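Probable oxidoreductase (Pseudomonas aeruginosa, PDB 4B7C) probably catalyses NADP(H)-dependent oxidation or reduction, as a medium-chain dehydrogenase/reductase whose natural substrate is not established. Local coordinates at residues E185-L190 against A199-N204; L320-S325 against G330-K335; F139-V144 against I219-D224. One frame throughout, in Å; residues are numbered along the deposited sequence.

Overall arrangement
The three contacts each pack a helical or adjoining segment against a strand, yet the chemistry shifts with place. Interactions 1 and 3 both reach the six-stranded parallel sheet of the Rossmann domain, interaction 1 at an outermost strand, 198-201, and interaction 3 at the inner strand 219-224; along the chain interaction 1 is nested within the loop that interaction 3 closes. Interaction 3 is buried throughout and joins one aromatic ring to aliphatic groups; interaction 1 is largely buried, with Cys187 and Ala199 partly exposed and a salt bridge on the helix's far side. Interaction 2, partly buried and about 25 Å from interaction 3 between centres, belongs to the mixed sheet; its leucine pair is flanked by a lysine bound to Asp308.

Interaction 1. Residues E185-L190 against A199-N204; sequences EKCRFL and AIDYKN
Cys187 and Ala199 meet where a helix packs over strand 198-201, an outermost strand of the Rossmann sheet, inside the beta-alpha-beta unit made by strand 176-181, helix 184-193 and strand 198-201. The parallel sheet requires the crossover helix to run back against its strands, and the short axes are almost exactly antiparallel at 178°. They approach to 7.9 Å, a close fit made possible by small side chains. Cys187 CB lies 3.7 Å from Ala199 CB, and the same methyl sits 3.5 Å from the carbonyl O of Cys187, so it rests against helix backbone as well as side chain. One turn further on, Leu190 CD1 brushes that methyl more loosely while its side chain also packs on Ala181 of strand 176-181, the first strand of the unit.

No hydrogen bond crosses between the segments; the polar groups take other partners. On the face of the helix turned from the strand, Arg188 grips Glu185 side-on, NE to OE1 at 2.8 Å and NH2 to OE2 at 3.0 Å. Both oxygens offer their syn lone pairs nearly in the guanidinium plane, which holds the two flat groups almost coplanar, and NH1 is left to pair with Glu192. Asp201 holds the following turn: OD1 accepts from the backbone N of Gly183, and OD2 takes Asn204 ND2 at 2.7 Å from above the carboxylate plane. Gly183 just precedes the helix, so this aspartate links its stretch of chain to the start of the helix. Ile200, pointing the other way, packs on helix 207-214. The thiol completes the seam: with SG anti to the carbonyl carbon (chi1 -71°), Cys187 reaches past Ala199 and sets its sulfur 3.6 Å from Asp201 CA.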
ATOM      1  N   GLU B 185      -1.862  31.739   4.262  1.00 60.43           N
ATOM      2  CA  GLU B 185      -3.173  31.962   4.895  1.00 65.69           C
ATOM      3  C   GLU B 185      -3.819  30.639   5.297  1.00 62.99           C
ATOM      4  O   GLU B 185      -4.322  30.496   6.413  1.00 63.79           O
ATOM      5  CB  GLU B 185      -4.128  32.759   3.983  1.00 71.90           C
ATOM      6  CG  GLU B 185      -5.487  33.123   4.573  1.00 75.10           C
ATOM      7  CD  GLU B 185      -5.505  33.241   6.101  1.00 78.83           C
ATOM      8  OE1 GLU B 185      -4.517  33.587   6.777  1.00 79.89           O
ATOM      9  OE2 GLU B 185      -6.537  32.962   6.682  1.00 79.20           O
ATOM     10  N   LYS B 186      -3.800  29.676   4.384  1.00 60.01           N
ATOM     11  CA  LYS B 186      -4.317  28.332   4.678  1.00 58.44           C
ATOM     12  C   LYS B 186      -3.629  27.738   5.900  1.00 54.31           C
ATOM     13  O   LYS B 186      -4.282  27.217   6.802  1.00 53.53           O
ATOM     14  CB  LYS B 186      -4.148  27.404   3.474  1.00 60.55           C
ATOM     15  CG  LYS B 186      -5.193  27.620   2.392  1.00 62.26           C
ATOM     16  CD  LYS B 186      -4.983  26.681   1.211  1.00 65.49           C
ATOM     17  CE  LYS B 186      -6.082  26.837   0.170  1.00 66.80           C
ATOM     18  NZ  LYS B 186      -5.920  25.865  -0.947  1.00 63.65           N
ATOM     19  N   CYS B 187      -2.303  27.832   5.929  1.00 55.85           N
ATOM     20  CA  CYS B 187      -1.510  27.255   7.024  1.00 55.79           C
ATOM     21  C   CYS B 187      -1.794  27.925   8.361  1.00 57.19           C
ATOM     22  O   CYS B 187      -1.908  27.252   9.394  1.00 56.86           O
ATOM     23  CB  CYS B 187      -0.021  27.301   6.695  1.00 58.00           C
ATOM     24  SG  CYS B 187       0.428  26.116   5.390  1.00 59.88           S
ATOM     25  N   ARG B 188      -1.922  29.249   8.338  1.00 59.99           N
ATOM     26  CA  ARG B 188      -2.300  30.014   9.537  1.00 61.10           C
ATOM     27  C   ARG B 188      -3.659  29.571  10.046  1.00 55.66           C
ATOM     28  O   ARG B 188      -3.844  29.317  11.234  1.00 49.20           O
ATOM     29  CB  ARG B 188      -2.354  31.511   9.215  1.00 68.64           C
ATOM     30  CG  ARG B 188      -2.590  32.437  10.409  1.00 74.19           C
ATOM     31  CD  ARG B 188      -3.391  33.703  10.062  1.00 78.39           C
ATOM     32  NE  ARG B 188      -4.747  33.518   9.525  1.00 83.29           N
ATOM     33  CZ  ARG B 188      -5.847  33.298  10.249  1.00 84.07           C
ATOM     34  NH1 ARG B 188      -5.781  33.182  11.570  1.00 82.09           N
ATOM     35  NH2 ARG B 188      -7.020  33.166   9.641  1.00 82.88           N
ATOM     36  N   PHE B 189      -4.605  29.479   9.121  1.00 57.48           N
ATOM     37  CA  PHE B 189      -5.968  29.033   9.439  1.00 58.82           C
ATOM     38  C   PHE B 189      -5.978  27.664  10.129  1.00 54.36           C
ATOM     39  O   PHE B 189      -6.646  27.465  11.146  1.00 57.09           O
ATOM     40  CB  PHE B 189      -6.811  28.996   8.159  1.00 62.14           C
ATOM     41  CG  PHE B 189      -8.197  28.473   8.367  1.00 67.25           C
ATOM     42  CD1 PHE B 189      -9.176  29.268   8.962  1.00 71.12           C
ATOM     43  CD2 PHE B 189      -8.524  27.188   7.978  1.00 69.57           C
ATOM     44  CE1 PHE B 189     -10.459  28.785   9.162  1.00 71.71           C
ATOM     45  CE2 PHE B 189      -9.800  26.704   8.176  1.00 70.43           C
ATOM     46  CZ  PHE B 189     -10.765  27.496   8.771  1.00 72.07           C
ATOM     47  N   LEU B 190      -5.208  26.727   9.584  1.00 51.36           N
ATOM     48  CA  LEU B 190      -5.115  25.376  10.152  1.00 50.20           C
ATOM     49  C   LEU B 190      -4.665  25.385  11.608  1.00 50.07           C
ATOM     50  O   LEU B 190      -5.245  24.708  12.458  1.00 47.72           O
ATOM     51  CB  LEU B 190      -4.154  24.504   9.331  1.00 49.51           C
ATOM     52  CG  LEU B 190      -4.597  24.129   7.914  1.00 48.58           C
ATOM     53  CD1 LEU B 190      -3.487  23.374   7.184  1.00 45.39           C
ATOM     54  CD2 LEU B 190      -5.885  23.320   7.947  1.00 45.55           C
ATOM     55  N   ALA B 199       1.593  23.255  10.642  1.00 50.81           N
ATOM     56  CA  ALA B 199       1.197  23.321   9.245  1.00 51.11           C
ATOM     57  C   ALA B 199       2.402  23.648   8.403  1.00 55.68           C
ATOM     58  O   ALA B 199       3.138  24.577   8.712  1.00 62.08           O
ATOM     59  CB  ALA B 199       0.126  24.373   9.032  1.00 49.98           C
ATOM     60  N   ILE B 200       2.599  22.891   7.331  1.00 55.47           N
ATOM     61  CA  ILE B 200       3.733  23.099   6.445  1.00 55.78           C
ATOM     62  C   ILE B 200       3.251  23.680   5.133  1.00 57.47           C
ATOM     63  O   ILE B 200       2.419  23.081   4.451  1.00 57.84           O
ATOM     64  CB  ILE B 200       4.507  21.792   6.172  1.00 55.05           C
ATOM     65  CG1 ILE B 200       5.064  21.209   7.480  1.00 54.12           C
ATOM     66  CG2 ILE B 200       5.637  22.046   5.185  1.00 54.47           C
ATOM     67  CD1 ILE B 200       5.416  19.738   7.392  1.00 52.14           C
ATOM     68  N   ASP B 201       3.787  24.846   4.785  1.00 60.05           N
ATOM     69  CA  ASP B 201       3.459  25.518   3.530  1.00 62.50           C
ATOM     70  C   ASP B 201       4.405  25.035   2.444  1.00 65.86           C
ATOM     71  O   ASP B 201       5.480  25.599   2.246  1.00 68.65           O
ATOM     72  CB  ASP B 201       3.552  27.043   3.682  1.00 62.85           C
ATOM     73  CG  ASP B 201       3.105  27.795   2.433  1.00 62.40           C
ATOM     74  OD1 ASP B 201       2.805  27.166   1.393  1.00 61.76           O
ATOM     75  OD2 ASP B 201       3.050  29.043   2.493  1.00 68.96           O
ATOM     76  N   TYR B 202       3.982  24.011   1.710  1.00 69.08           N
ATOM     77  CA  TYR B 202       4.859  23.357   0.725  1.00 67.20           C
ATOM     78  C   TYR B 202       5.215  24.262  -0.457  1.00 69.81           C
ATOM     79  O   TYR B 202       6.210  24.034  -1.142  1.00 70.87           O
ATOM     80  CB  TYR B 202       4.262  22.030   0.230  1.00 63.29           C
ATOM     81  CG  TYR B 202       3.075  22.164  -0.705  1.00 57.95           C
ATOM     82  CD1 TYR B 202       1.784  22.265  -0.202  1.00 56.31           C
ATOM     83  CD2 TYR B 202       3.242  22.154  -2.086  1.00 55.35           C
ATOM     84  CE1 TYR B 202       0.694  22.377  -1.048  1.00 54.21           C
ATOM     85  CE2 TYR B 202       2.158  22.269  -2.941  1.00 53.87           C
ATOM     86  CZ  TYR B 202       0.886  22.379  -2.415  1.00 54.37           C
ATOM     87  OH  TYR B 202      -0.198  22.490  -3.249  1.00 52.88           O
ATOM     88  N   LYS B 203       4.406  25.289  -0.690  1.00 74.55           N
ATOM     89  CA  LYS B 203       4.679  26.244  -1.779  1.00 77.40           C
ATOM     90  C   LYS B 203       5.750  27.273  -1.434  1.00 75.90           C
ATOM     91  O   LYS B 203       6.384  27.821  -2.326  1.00 72.16           O
ATOM     92  CB  LYS B 203       3.412  26.987  -2.191  1.00 81.87           C
ATOM     93  CG  LYS B 203       2.509  26.178  -3.089  1.00 85.50           C
ATOM     94  CD  LYS B 203       1.418  27.014  -3.699  1.00 87.56           C
ATOM     95  CE  LYS B 203       0.588  26.188  -4.660  1.00 91.01           C
ATOM     96  NZ  LYS B 203      -0.401  27.000  -5.423  1.00 92.65           N
ATOM     97  N   ASN B 204       5.927  27.538  -0.144  1.00 76.16           N
ATOM     98  CA  ASN B 204       6.865  28.572   0.320  1.00 77.42           C
ATOM     99  C   ASN B 204       8.007  28.034   1.177  1.00 75.31           C
ATOM    100  O   ASN B 204       8.854  28.792   1.649  1.00 78.56           O
ATOM    101  CB  ASN B 204       6.115  29.649   1.111  1.00 78.74           C
ATOM    102  CG  ASN B 204       5.230  30.511   0.243  1.00 79.51           C
ATOM    103  OD1 ASN B 204       5.617  30.911  -0.856  1.00 80.39           O
ATOM    104  ND2 ASN B 204       4.045  30.837   0.751  1.00 78.46           N
TER

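Interaction 2. Residues L320-S325 against G330-K335; sequences LLKLFS and GKLVLK
Leu323 CD1 and Leu332 CD2 meet at 3.7 Å, the heart of an apolar contact between segment 320-325 and strand 331-335. The same methyl of Leu323 lies 3.9 Å from Leu332 CB, the two branched side chains crossing at a slant. Leu332 points its CB at residues 320-325, and with CG anti to the backbone N (chi1 -168°) its branches extend towards Leu323. From beside this pair the aliphatic chain of Lys322 adds a looser touch, CD to Leu332 CD1 at 4.4 Å. Asp308 and Val310 of strand 307-311 also pack on Leu332, which places the contact within the beta-alpha-beta unit of strand 307-311, helix 316-321 and strand 331-335.

Polar interactions flank the apolar patch and do not bridge the segments. Lys322 is fully extended, its side chain lying against Val310 and its NZ in a salt bridge with Asp308. Lys331 points its CB away, and NZ donates to the carbonyl O of Leu332 at 3.0 Å, tilted 30° from the carbonyl plane, and also binds Asp51 and Ser49.

With no hydrogen bond between the two segments, their direct union depends on van der Waals packing, while the charged lysine ends tie each segment to neighbouring parts of the fold.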
ATOM      1  N   LEU B 320     -16.658  25.760 -10.739  1.00 43.25           N
ATOM      2  CA  LEU B 320     -15.889  24.509 -10.711  1.00 45.41           C
ATOM      3  C   LEU B 320     -14.365  24.707 -10.801  1.00 47.86           C
ATOM      4  O   LEU B 320     -13.610  23.993 -10.142  1.00 43.81           O
ATOM      5  CB  LEU B 320     -16.350  23.570 -11.835  1.00 46.71           C
ATOM      6  CG  LEU B 320     -15.786  22.135 -11.761  1.00 49.45           C
ATOM      7  CD1 LEU B 320     -16.066  21.472 -10.416  1.00 52.39           C
ATOM      8  CD2 LEU B 320     -16.278  21.232 -12.881  1.00 50.39           C
ATOM      9  N   LEU B 321     -13.928  25.662 -11.624  1.00 49.56           N
ATOM     10  CA  LEU B 321     -12.494  25.980 -11.784  1.00 47.88           C
ATOM     11  C   LEU B 321     -11.860  26.499 -10.511  1.00 48.16           C
ATOM     12  O   LEU B 321     -10.685  26.229 -10.250  1.00 49.87           O
ATOM     13  CB  LEU B 321     -12.270  27.002 -12.893  1.00 48.86           C
ATOM     14  CG  LEU B 321     -12.606  26.427 -14.274  1.00 51.29           C
ATOM     15  CD1 LEU B 321     -12.200  27.357 -15.402  1.00 55.28           C
ATOM     16  CD2 LEU B 321     -11.987  25.050 -14.485  1.00 51.26           C
ATOM     17  N   LYS B 322     -12.655  27.200  -9.702  1.00 48.36           N
ATOM     18  CA  LYS B 322     -12.203  27.741  -8.421  1.00 52.45           C
ATOM     19  C   LYS B 322     -11.705  26.643  -7.495  1.00 50.57           C
ATOM     20  O   LYS B 322     -10.910  26.884  -6.578  1.00 53.44           O
ATOM     21  CB  LYS B 322     -13.356  28.514  -7.764  1.00 55.69           C
ATOM     22  CG  LYS B 322     -13.060  29.156  -6.421  1.00 59.69           C
ATOM     23  CD  LYS B 322     -14.270  29.926  -5.887  1.00 62.31           C
ATOM     24  CE  LYS B 322     -13.949  30.735  -4.640  1.00 63.67           C
ATOM     25  NZ  LYS B 322     -15.206  31.321  -4.072  1.00 64.96           N
ATOM     26  N   LEU B 323     -12.201  25.434  -7.726  1.00 52.70           N
ATOM     27  CA  LEU B 323     -11.815  24.262  -6.961  1.00 54.69           C
ATOM     28  C   LEU B 323     -10.334  23.925  -7.157  1.00 54.56           C
ATOM     29  O   LEU B 323      -9.669  23.447  -6.238  1.00 53.50           O
ATOM     30  CB  LEU B 323     -12.675  23.075  -7.395  1.00 56.50           C
ATOM     31  CG  LEU B 323     -13.123  22.104  -6.299  1.00 56.16           C
ATOM     32  CD1 LEU B 323     -13.377  22.768  -4.957  1.00 52.67           C
ATOM     33  CD2 LEU B 323     -14.374  21.373  -6.767  1.00 55.14           C
ATOM     34  N   PHE B 324      -9.820  24.199  -8.350  1.00 59.37           N
ATOM     35  CA  PHE B 324      -8.424  23.883  -8.679  1.00 63.17           C
ATOM     36  C   PHE B 324      -7.491  25.080  -8.699  1.00 66.15           C
ATOM     37  O   PHE B 324      -6.412  25.014  -9.285  1.00 70.21           O
ATOM     38  CB  PHE B 324      -8.330  23.186 -10.023  1.00 61.96           C
ATOM     39  CG  PHE B 324      -9.220  21.986 -10.151  1.00 61.80           C
ATOM     40  CD1 PHE B 324      -8.895  20.785  -9.523  1.00 63.79           C
ATOM     41  CD2 PHE B 324     -10.372  22.050 -10.907  1.00 60.44           C
ATOM     42  CE1 PHE B 324      -9.719  19.677  -9.653  1.00 63.62           C
ATOM     43  CE2 PHE B 324     -11.198  20.950 -11.040  1.00 59.99           C
ATOM     44  CZ  PHE B 324     -10.875  19.762 -10.409  1.00 62.07           C
ATOM     45  N   SER B 325      -7.886  26.155  -8.036  1.00 67.51           N
ATOM     46  CA  SER B 325      -7.119  27.377  -8.034  1.00 68.25           C
ATOM     47  C   SER B 325      -6.455  27.617  -6.675  1.00 70.30           C
ATOM     48  O   SER B 325      -5.737  28.598  -6.518  1.00 71.60           O
ATOM     49  CB  SER B 325      -8.034  28.518  -8.473  1.00 68.90           C
ATOM     50  OG  SER B 325      -8.830  29.058  -7.467  1.00 71.03           O
ATOM     51  N   GLY B 330     -12.702  26.836   2.092  1.00 71.27           N
ATOM     52  CA  GLY B 330     -13.600  25.879   2.677  1.00 67.26           C
ATOM     53  C   GLY B 330     -14.376  25.121   1.624  1.00 61.48           C
ATOM     54  O   GLY B 330     -14.234  25.383   0.426  1.00 60.20           O
ATOM     55  N   LYS B 331     -15.221  24.205   2.088  1.00 50.13           N
ATOM     56  CA  LYS B 331     -15.957  23.299   1.211  1.00 43.93           C
ATOM     57  C   LYS B 331     -16.817  24.068   0.219  1.00 40.81           C
ATOM     58  O   LYS B 331     -17.657  24.877   0.600  1.00 38.96           O
ATOM     59  CB  LYS B 331     -16.817  22.346   2.043  1.00 41.39           C
ATOM     60  CG  LYS B 331     -17.960  21.692   1.271  1.00 40.05           C
ATOM     61  CD  LYS B 331     -17.457  20.592   0.387  1.00 42.39           C
ATOM     62  CE  LYS B 331     -18.513  20.099  -0.561  1.00 41.50           C
ATOM     63  NZ  LYS B 331     -17.976  20.087  -1.941  1.00 40.11           N
ATOM     64  N   LEU B 332     -16.578  23.825  -1.065  1.00 38.79           N
ATOM     65  CA  LEU B 332     -17.245  24.586  -2.113  1.00 39.13           C
ATOM     66  C   LEU B 332     -18.651  24.055  -2.354  1.00 36.80           C
ATOM     67  O   LEU B 332     -18.851  22.889  -2.722  1.00 32.17           O
ATOM     68  CB  LEU B 332     -16.436  24.572  -3.418  1.00 40.24           C
ATOM     69  CG  LEU B 332     -16.888  25.550  -4.499  1.00 40.90           C
ATOM     70  CD1 LEU B 332     -16.998  26.980  -4.000  1.00 43.09           C
ATOM     71  CD2 LEU B 332     -15.868  25.481  -5.631  1.00 41.37           C
ATOM     72  N   VAL B 333     -19.614  24.957  -2.204  1.00 35.03           N
ATOM     73  CA  VAL B 333     -21.031  24.630  -2.376  1.00 33.82           C
ATOM     74  C   VAL B 333     -21.708  25.598  -3.330  1.00 33.90           C
ATOM     75  O   VAL B 333     -21.524  26.819  -3.225  1.00 38.30           O
ATOM     76  CB  VAL B 333     -21.779  24.672  -1.034  1.00 33.03           C
ATOM     77  CG1 VAL B 333     -23.283  24.528  -1.262  1.00 32.69           C
ATOM     78  CG2 VAL B 333     -21.256  23.565  -0.128  1.00 31.03           C
ATOM     79  N   LEU B 334     -22.459  25.048  -4.274  1.00 32.81           N
ATOM     80  CA  LEU B 334     -23.191  25.851  -5.252  1.00 34.91           C
ATOM     81  C   LEU B 334     -24.666  25.906  -4.879  1.00 37.20           C
ATOM     82  O   LEU B 334     -25.348  24.883  -4.881  1.00 36.06           O
ATOM     83  CB  LEU B 334     -23.028  25.287  -6.669  1.00 34.67           C
ATOM     84  CG  LEU B 334     -23.610  26.115  -7.823  1.00 37.30           C
ATOM     85  CD1 LEU B 334     -22.820  27.412  -7.985  1.00 38.50           C
ATOM     86  CD2 LEU B 334     -23.615  25.353  -9.139  1.00 37.15           C
ATOM     87  N   LYS B 335     -25.145  27.101  -4.538  1.00 37.62           N
ATOM     88  CA  LYS B 335     -26.565  27.302  -4.260  1.00 39.18           C
ATOM     89  C   LYS B 335     -27.295  27.396  -5.579  1.00 39.54           C
ATOM     90  O   LYS B 335     -26.972  28.239  -6.410  1.00 41.05           O
ATOM     91  CB  LYS B 335     -26.823  28.563  -3.435  1.00 41.40           C
ATOM     92  CG  LYS B 335     -28.272  28.696  -2.973  1.00 41.45           C
ATOM     93  CD  LYS B 335     -28.535  30.031  -2.293  1.00 43.95           C
ATOM     94  CE  LYS B 335     -29.813  30.003  -1.466  1.00 46.84           C
ATOM     95  NZ  LYS B 335     -31.027  29.740  -2.290  1.00 48.87           N
TER

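Interaction 3. Residues F139-V144 against I219-D224; sequences FALLDV and IDVFFD
Ala140 opens the contact from helix 132-145, its methyl touching the outer end of the Phe223 ring at CE2 (3.7 Å) and CZ (3.8 Å). The approach is oblique, and the small side chain lets the aromatic come close to the helix; the same methyl also packs on Val245 of strand 242-246. At Leu141 the backbone takes part: its N lies at the ring edge, 3.7 Å from Phe223 CE2, close to the ring plane. Leu141 CB follows at the same edge, in plane and 4.0 Å from CE2. In Phe223, CG anti to the backbone N (chi1 -165°) carries the ring out towards the helix, and chi2 (-66°) turns its edge to Leu141. Further along its side chain, Leu141 stretches to Val221, CD1 to CG1 at 4.3 Å, two residues earlier on the strand and on the same side of it as Phe223. A wider pi-type turn spans 140-144, and within these segments the contact ends at Leu141.

Helix 161-172 lends the interface more apolar surface, with Ile169 and Ala170 against Leu141 and Val162 and Ala166 against Phe223. The axes run at 148°, nearer antiparallel than parallel, with strand 219-224 between 152-155 and 242-246. Helix 132-145, which precedes strand 152-155, thus covers inner strands of a parallel sheet of order 3-2-1-4-5-6, the order of a Rossmann fold, here in a medium-chain dehydrogenase/reductase.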
ATOM      1  N   PHE B 139     -14.548   8.183   8.416  1.00 27.46           N
ATOM      2  CA  PHE B 139     -14.330   6.745   8.228  1.00 28.79           C
ATOM      3  C   PHE B 139     -12.909   6.416   7.754  1.00 28.54           C
ATOM      4  O   PHE B 139     -12.308   5.461   8.227  1.00 30.46           O
ATOM      5  CB  PHE B 139     -15.403   6.130   7.326  1.00 29.25           C
ATOM      6  CG  PHE B 139     -16.747   6.071   7.984  1.00 28.87           C
ATOM      7  CD1 PHE B 139     -16.961   5.225   9.051  1.00 29.63           C
ATOM      8  CD2 PHE B 139     -17.775   6.897   7.571  1.00 29.86           C
ATOM      9  CE1 PHE B 139     -18.186   5.193   9.693  1.00 30.11           C
ATOM     10  CE2 PHE B 139     -19.002   6.877   8.215  1.00 31.11           C
ATOM     11  CZ  PHE B 139     -19.209   6.025   9.274  1.00 29.79           C
ATOM     12  N   ALA B 140     -12.373   7.221   6.856  1.00 29.34           N
ATOM     13  CA  ALA B 140     -11.006   7.009   6.355  1.00 29.89           C
ATOM     14  C   ALA B 140      -9.990   7.098   7.487  1.00 31.55           C
ATOM     15  O   ALA B 140      -9.155   6.207   7.660  1.00 28.12           O
ATOM     16  CB  ALA B 140     -10.683   7.988   5.251  1.00 28.57           C
ATOM     17  N   LEU B 141     -10.091   8.147   8.302  1.00 32.43           N
ATOM     18  CA  LEU B 141      -9.159   8.314   9.419  1.00 33.06           C
ATOM     19  C   LEU B 141      -9.326   7.229  10.455  1.00 33.36           C
ATOM     20  O   LEU B 141      -8.372   6.552  10.812  1.00 35.87           O
ATOM     21  CB  LEU B 141      -9.313   9.687  10.101  1.00 34.21           C
ATOM     22  CG  LEU B 141      -8.352   9.914  11.282  1.00 34.51           C
ATOM     23  CD1 LEU B 141      -6.915   9.982  10.769  1.00 33.08           C
ATOM     24  CD2 LEU B 141      -8.691  11.177  12.074  1.00 35.89           C
ATOM     25  N   LEU B 142     -10.544   7.062  10.939  1.00 33.46           N
ATOM     26  CA  LEU B 142     -10.791   6.194  12.091  1.00 32.70           C
ATOM     27  C   LEU B 142     -10.789   4.698  11.774  1.00 32.53           C
ATOM     28  O   LEU B 142     -10.283   3.893  12.559  1.00 32.52           O
ATOM     29  CB  LEU B 142     -12.105   6.575  12.780  1.00 33.48           C
ATOM     30  CG  LEU B 142     -12.180   8.016  13.314  1.00 35.37           C
ATOM     31  CD1 LEU B 142     -13.557   8.292  13.919  1.00 32.59           C
ATOM     32  CD2 LEU B 142     -11.065   8.290  14.316  1.00 35.24           C
ATOM     33  N   ASP B 143     -11.365   4.318  10.641  1.00 33.16           N
ATOM     34  CA  ASP B 143     -11.439   2.891  10.291  1.00 34.38           C
ATOM     35  C   ASP B 143     -10.175   2.379   9.583  1.00 33.79           C
ATOM     36  O   ASP B 143      -9.747   1.264   9.822  1.00 34.02           O
ATOM     37  CB  ASP B 143     -12.669   2.583   9.441  1.00 35.16           C
ATOM     38  CG  ASP B 143     -12.904   1.089   9.297  1.00 34.95           C
ATOM     39  OD1 ASP B 143     -13.180   0.436  10.327  1.00 35.43           O
ATOM     40  OD2 ASP B 143     -12.791   0.584   8.157  1.00 33.90           O
ATOM     41  N   VAL B 144      -9.572   3.205   8.738  1.00 34.05           N
ATOM     42  CA  VAL B 144      -8.379   2.798   7.983  1.00 34.03           C
ATOM     43  C   VAL B 144      -7.070   3.300   8.626  1.00 35.35           C
ATOM     44  O   VAL B 144      -6.115   2.538   8.811  1.00 37.08           O
ATOM     45  CB  VAL B 144      -8.477   3.265   6.519  1.00 33.08           C
ATOM     46  CG1 VAL B 144      -7.324   2.715   5.686  1.00 31.18           C
ATOM     47  CG2 VAL B 144      -9.825   2.862   5.936  1.00 32.15           C
ATOM     48  N   ILE B 219       6.162   9.804  11.057  1.00 48.18           N
ATOM     49  CA  ILE B 219       4.733   9.926  10.724  1.00 44.67           C
ATOM     50  C   ILE B 219       4.011   8.572  10.874  1.00 44.05           C
ATOM     51  O   ILE B 219       4.339   7.606  10.199  1.00 42.63           O
ATOM     52  CB  ILE B 219       4.541  10.468   9.295  1.00 43.17           C
ATOM     53  CG1 ILE B 219       5.249  11.819   9.134  1.00 39.73           C
ATOM     54  CG2 ILE B 219       3.055  10.606   8.954  1.00 39.20           C
ATOM     55  CD1 ILE B 219       5.310  12.277   7.699  1.00 38.48           C
ATOM     56  N   ASP B 220       3.055   8.512  11.795  1.00 43.60           N
ATOM     57  CA  ASP B 220       2.306   7.279  12.092  1.00 42.67           C
ATOM     58  C   ASP B 220       1.114   7.072  11.172  1.00 42.74           C
ATOM     59  O   ASP B 220       0.787   5.943  10.809  1.00 41.01           O
ATOM     60  CB  ASP B 220       1.796   7.295  13.526  1.00 43.56           C
ATOM     61  CG  ASP B 220       2.923   7.293  14.537  1.00 47.91           C
ATOM     62  OD1 ASP B 220       3.676   6.296  14.563  1.00 44.18           O
ATOM     63  OD2 ASP B 220       3.055   8.290  15.288  1.00 43.55           O
ATOM     64  N   VAL B 221       0.429   8.164  10.854  1.00 40.79           N
ATOM     65  CA  VAL B 221      -0.700   8.120   9.923  1.00 34.94           C
ATOM     66  C   VAL B 221      -0.560   9.229   8.920  1.00 34.75           C
ATOM     67  O   VAL B 221      -0.368  10.394   9.292  1.00 38.18           O
ATOM     68  CB  VAL B 221      -2.064   8.262  10.619  1.00 35.05           C
ATOM     69  CG1 VAL B 221      -3.179   8.289   9.579  1.00 34.56           C
ATOM     70  CG2 VAL B 221      -2.275   7.145  11.621  1.00 32.39           C
ATOM     71  N   PHE B 222      -0.627   8.869   7.650  1.00 32.54           N
ATOM     72  CA  PHE B 222      -0.710   9.849   6.583  1.00 32.62           C
ATOM     73  C   PHE B 222      -2.068   9.745   5.901  1.00 35.50           C
ATOM     74  O   PHE B 222      -2.424   8.720   5.298  1.00 34.16           O
ATOM     75  CB  PHE B 222       0.425   9.701   5.569  1.00 31.82           C
ATOM     76  CG  PHE B 222       0.370  10.691   4.439  1.00 31.68           C
ATOM     77  CD1 PHE B 222       0.111  12.039   4.681  1.00 34.38           C
ATOM     78  CD2 PHE B 222       0.581  10.296   3.133  1.00 31.89           C
ATOM     79  CE1 PHE B 222       0.063  12.949   3.646  1.00 31.48           C
ATOM     80  CE2 PHE B 222       0.540  11.203   2.092  1.00 31.46           C
ATOM     81  CZ  PHE B 222       0.271  12.531   2.347  1.00 34.09           C
ATOM     82  N   PHE B 223      -2.823  10.831   6.008  1.00 36.65           N
ATOM     83  CA  PHE B 223      -4.120  10.978   5.359  1.00 34.49           C
ATOM     84  C   PHE B 223      -3.876  11.712   4.065  1.00 34.74           C
ATOM     85  O   PHE B 223      -3.632  12.927   4.065  1.00 36.69           O
ATOM     86  CB  PHE B 223      -5.089  11.760   6.277  1.00 34.15           C
ATOM     87  CG  PHE B 223      -6.543  11.672   5.876  1.00 32.12           C
ATOM     88  CD1 PHE B 223      -6.997  12.217   4.694  1.00 31.76           C
ATOM     89  CD2 PHE B 223      -7.470  11.069   6.714  1.00 32.11           C
ATOM     90  CE1 PHE B 223      -8.335  12.137   4.340  1.00 31.81           C
ATOM     91  CE2 PHE B 223      -8.809  10.991   6.364  1.00 30.06           C
ATOM     92  CZ  PHE B 223      -9.237  11.506   5.174  1.00 30.55           C
ATOM     93  N   ASP B 224      -3.989  10.998   2.948  1.00 34.67           N
ATOM     94  CA  ASP B 224      -3.633  11.551   1.634  1.00 34.75           C
ATOM     95  C   ASP B 224      -4.822  11.892   0.750  1.00 34.99           C
ATOM     96  O   ASP B 224      -5.606  11.020   0.354  1.00 37.43           O
ATOM     97  CB  ASP B 224      -2.693  10.608   0.866  1.00 36.22           C
ATOM     98  CG  ASP B 224      -2.055  11.282  -0.350  1.00 38.69           C
ATOM     99  OD1 ASP B 224      -2.029  12.534  -0.429  1.00 42.35           O
ATOM    100  OD2 ASP B 224      -1.539  10.567  -1.228  1.00 40.60           O
TER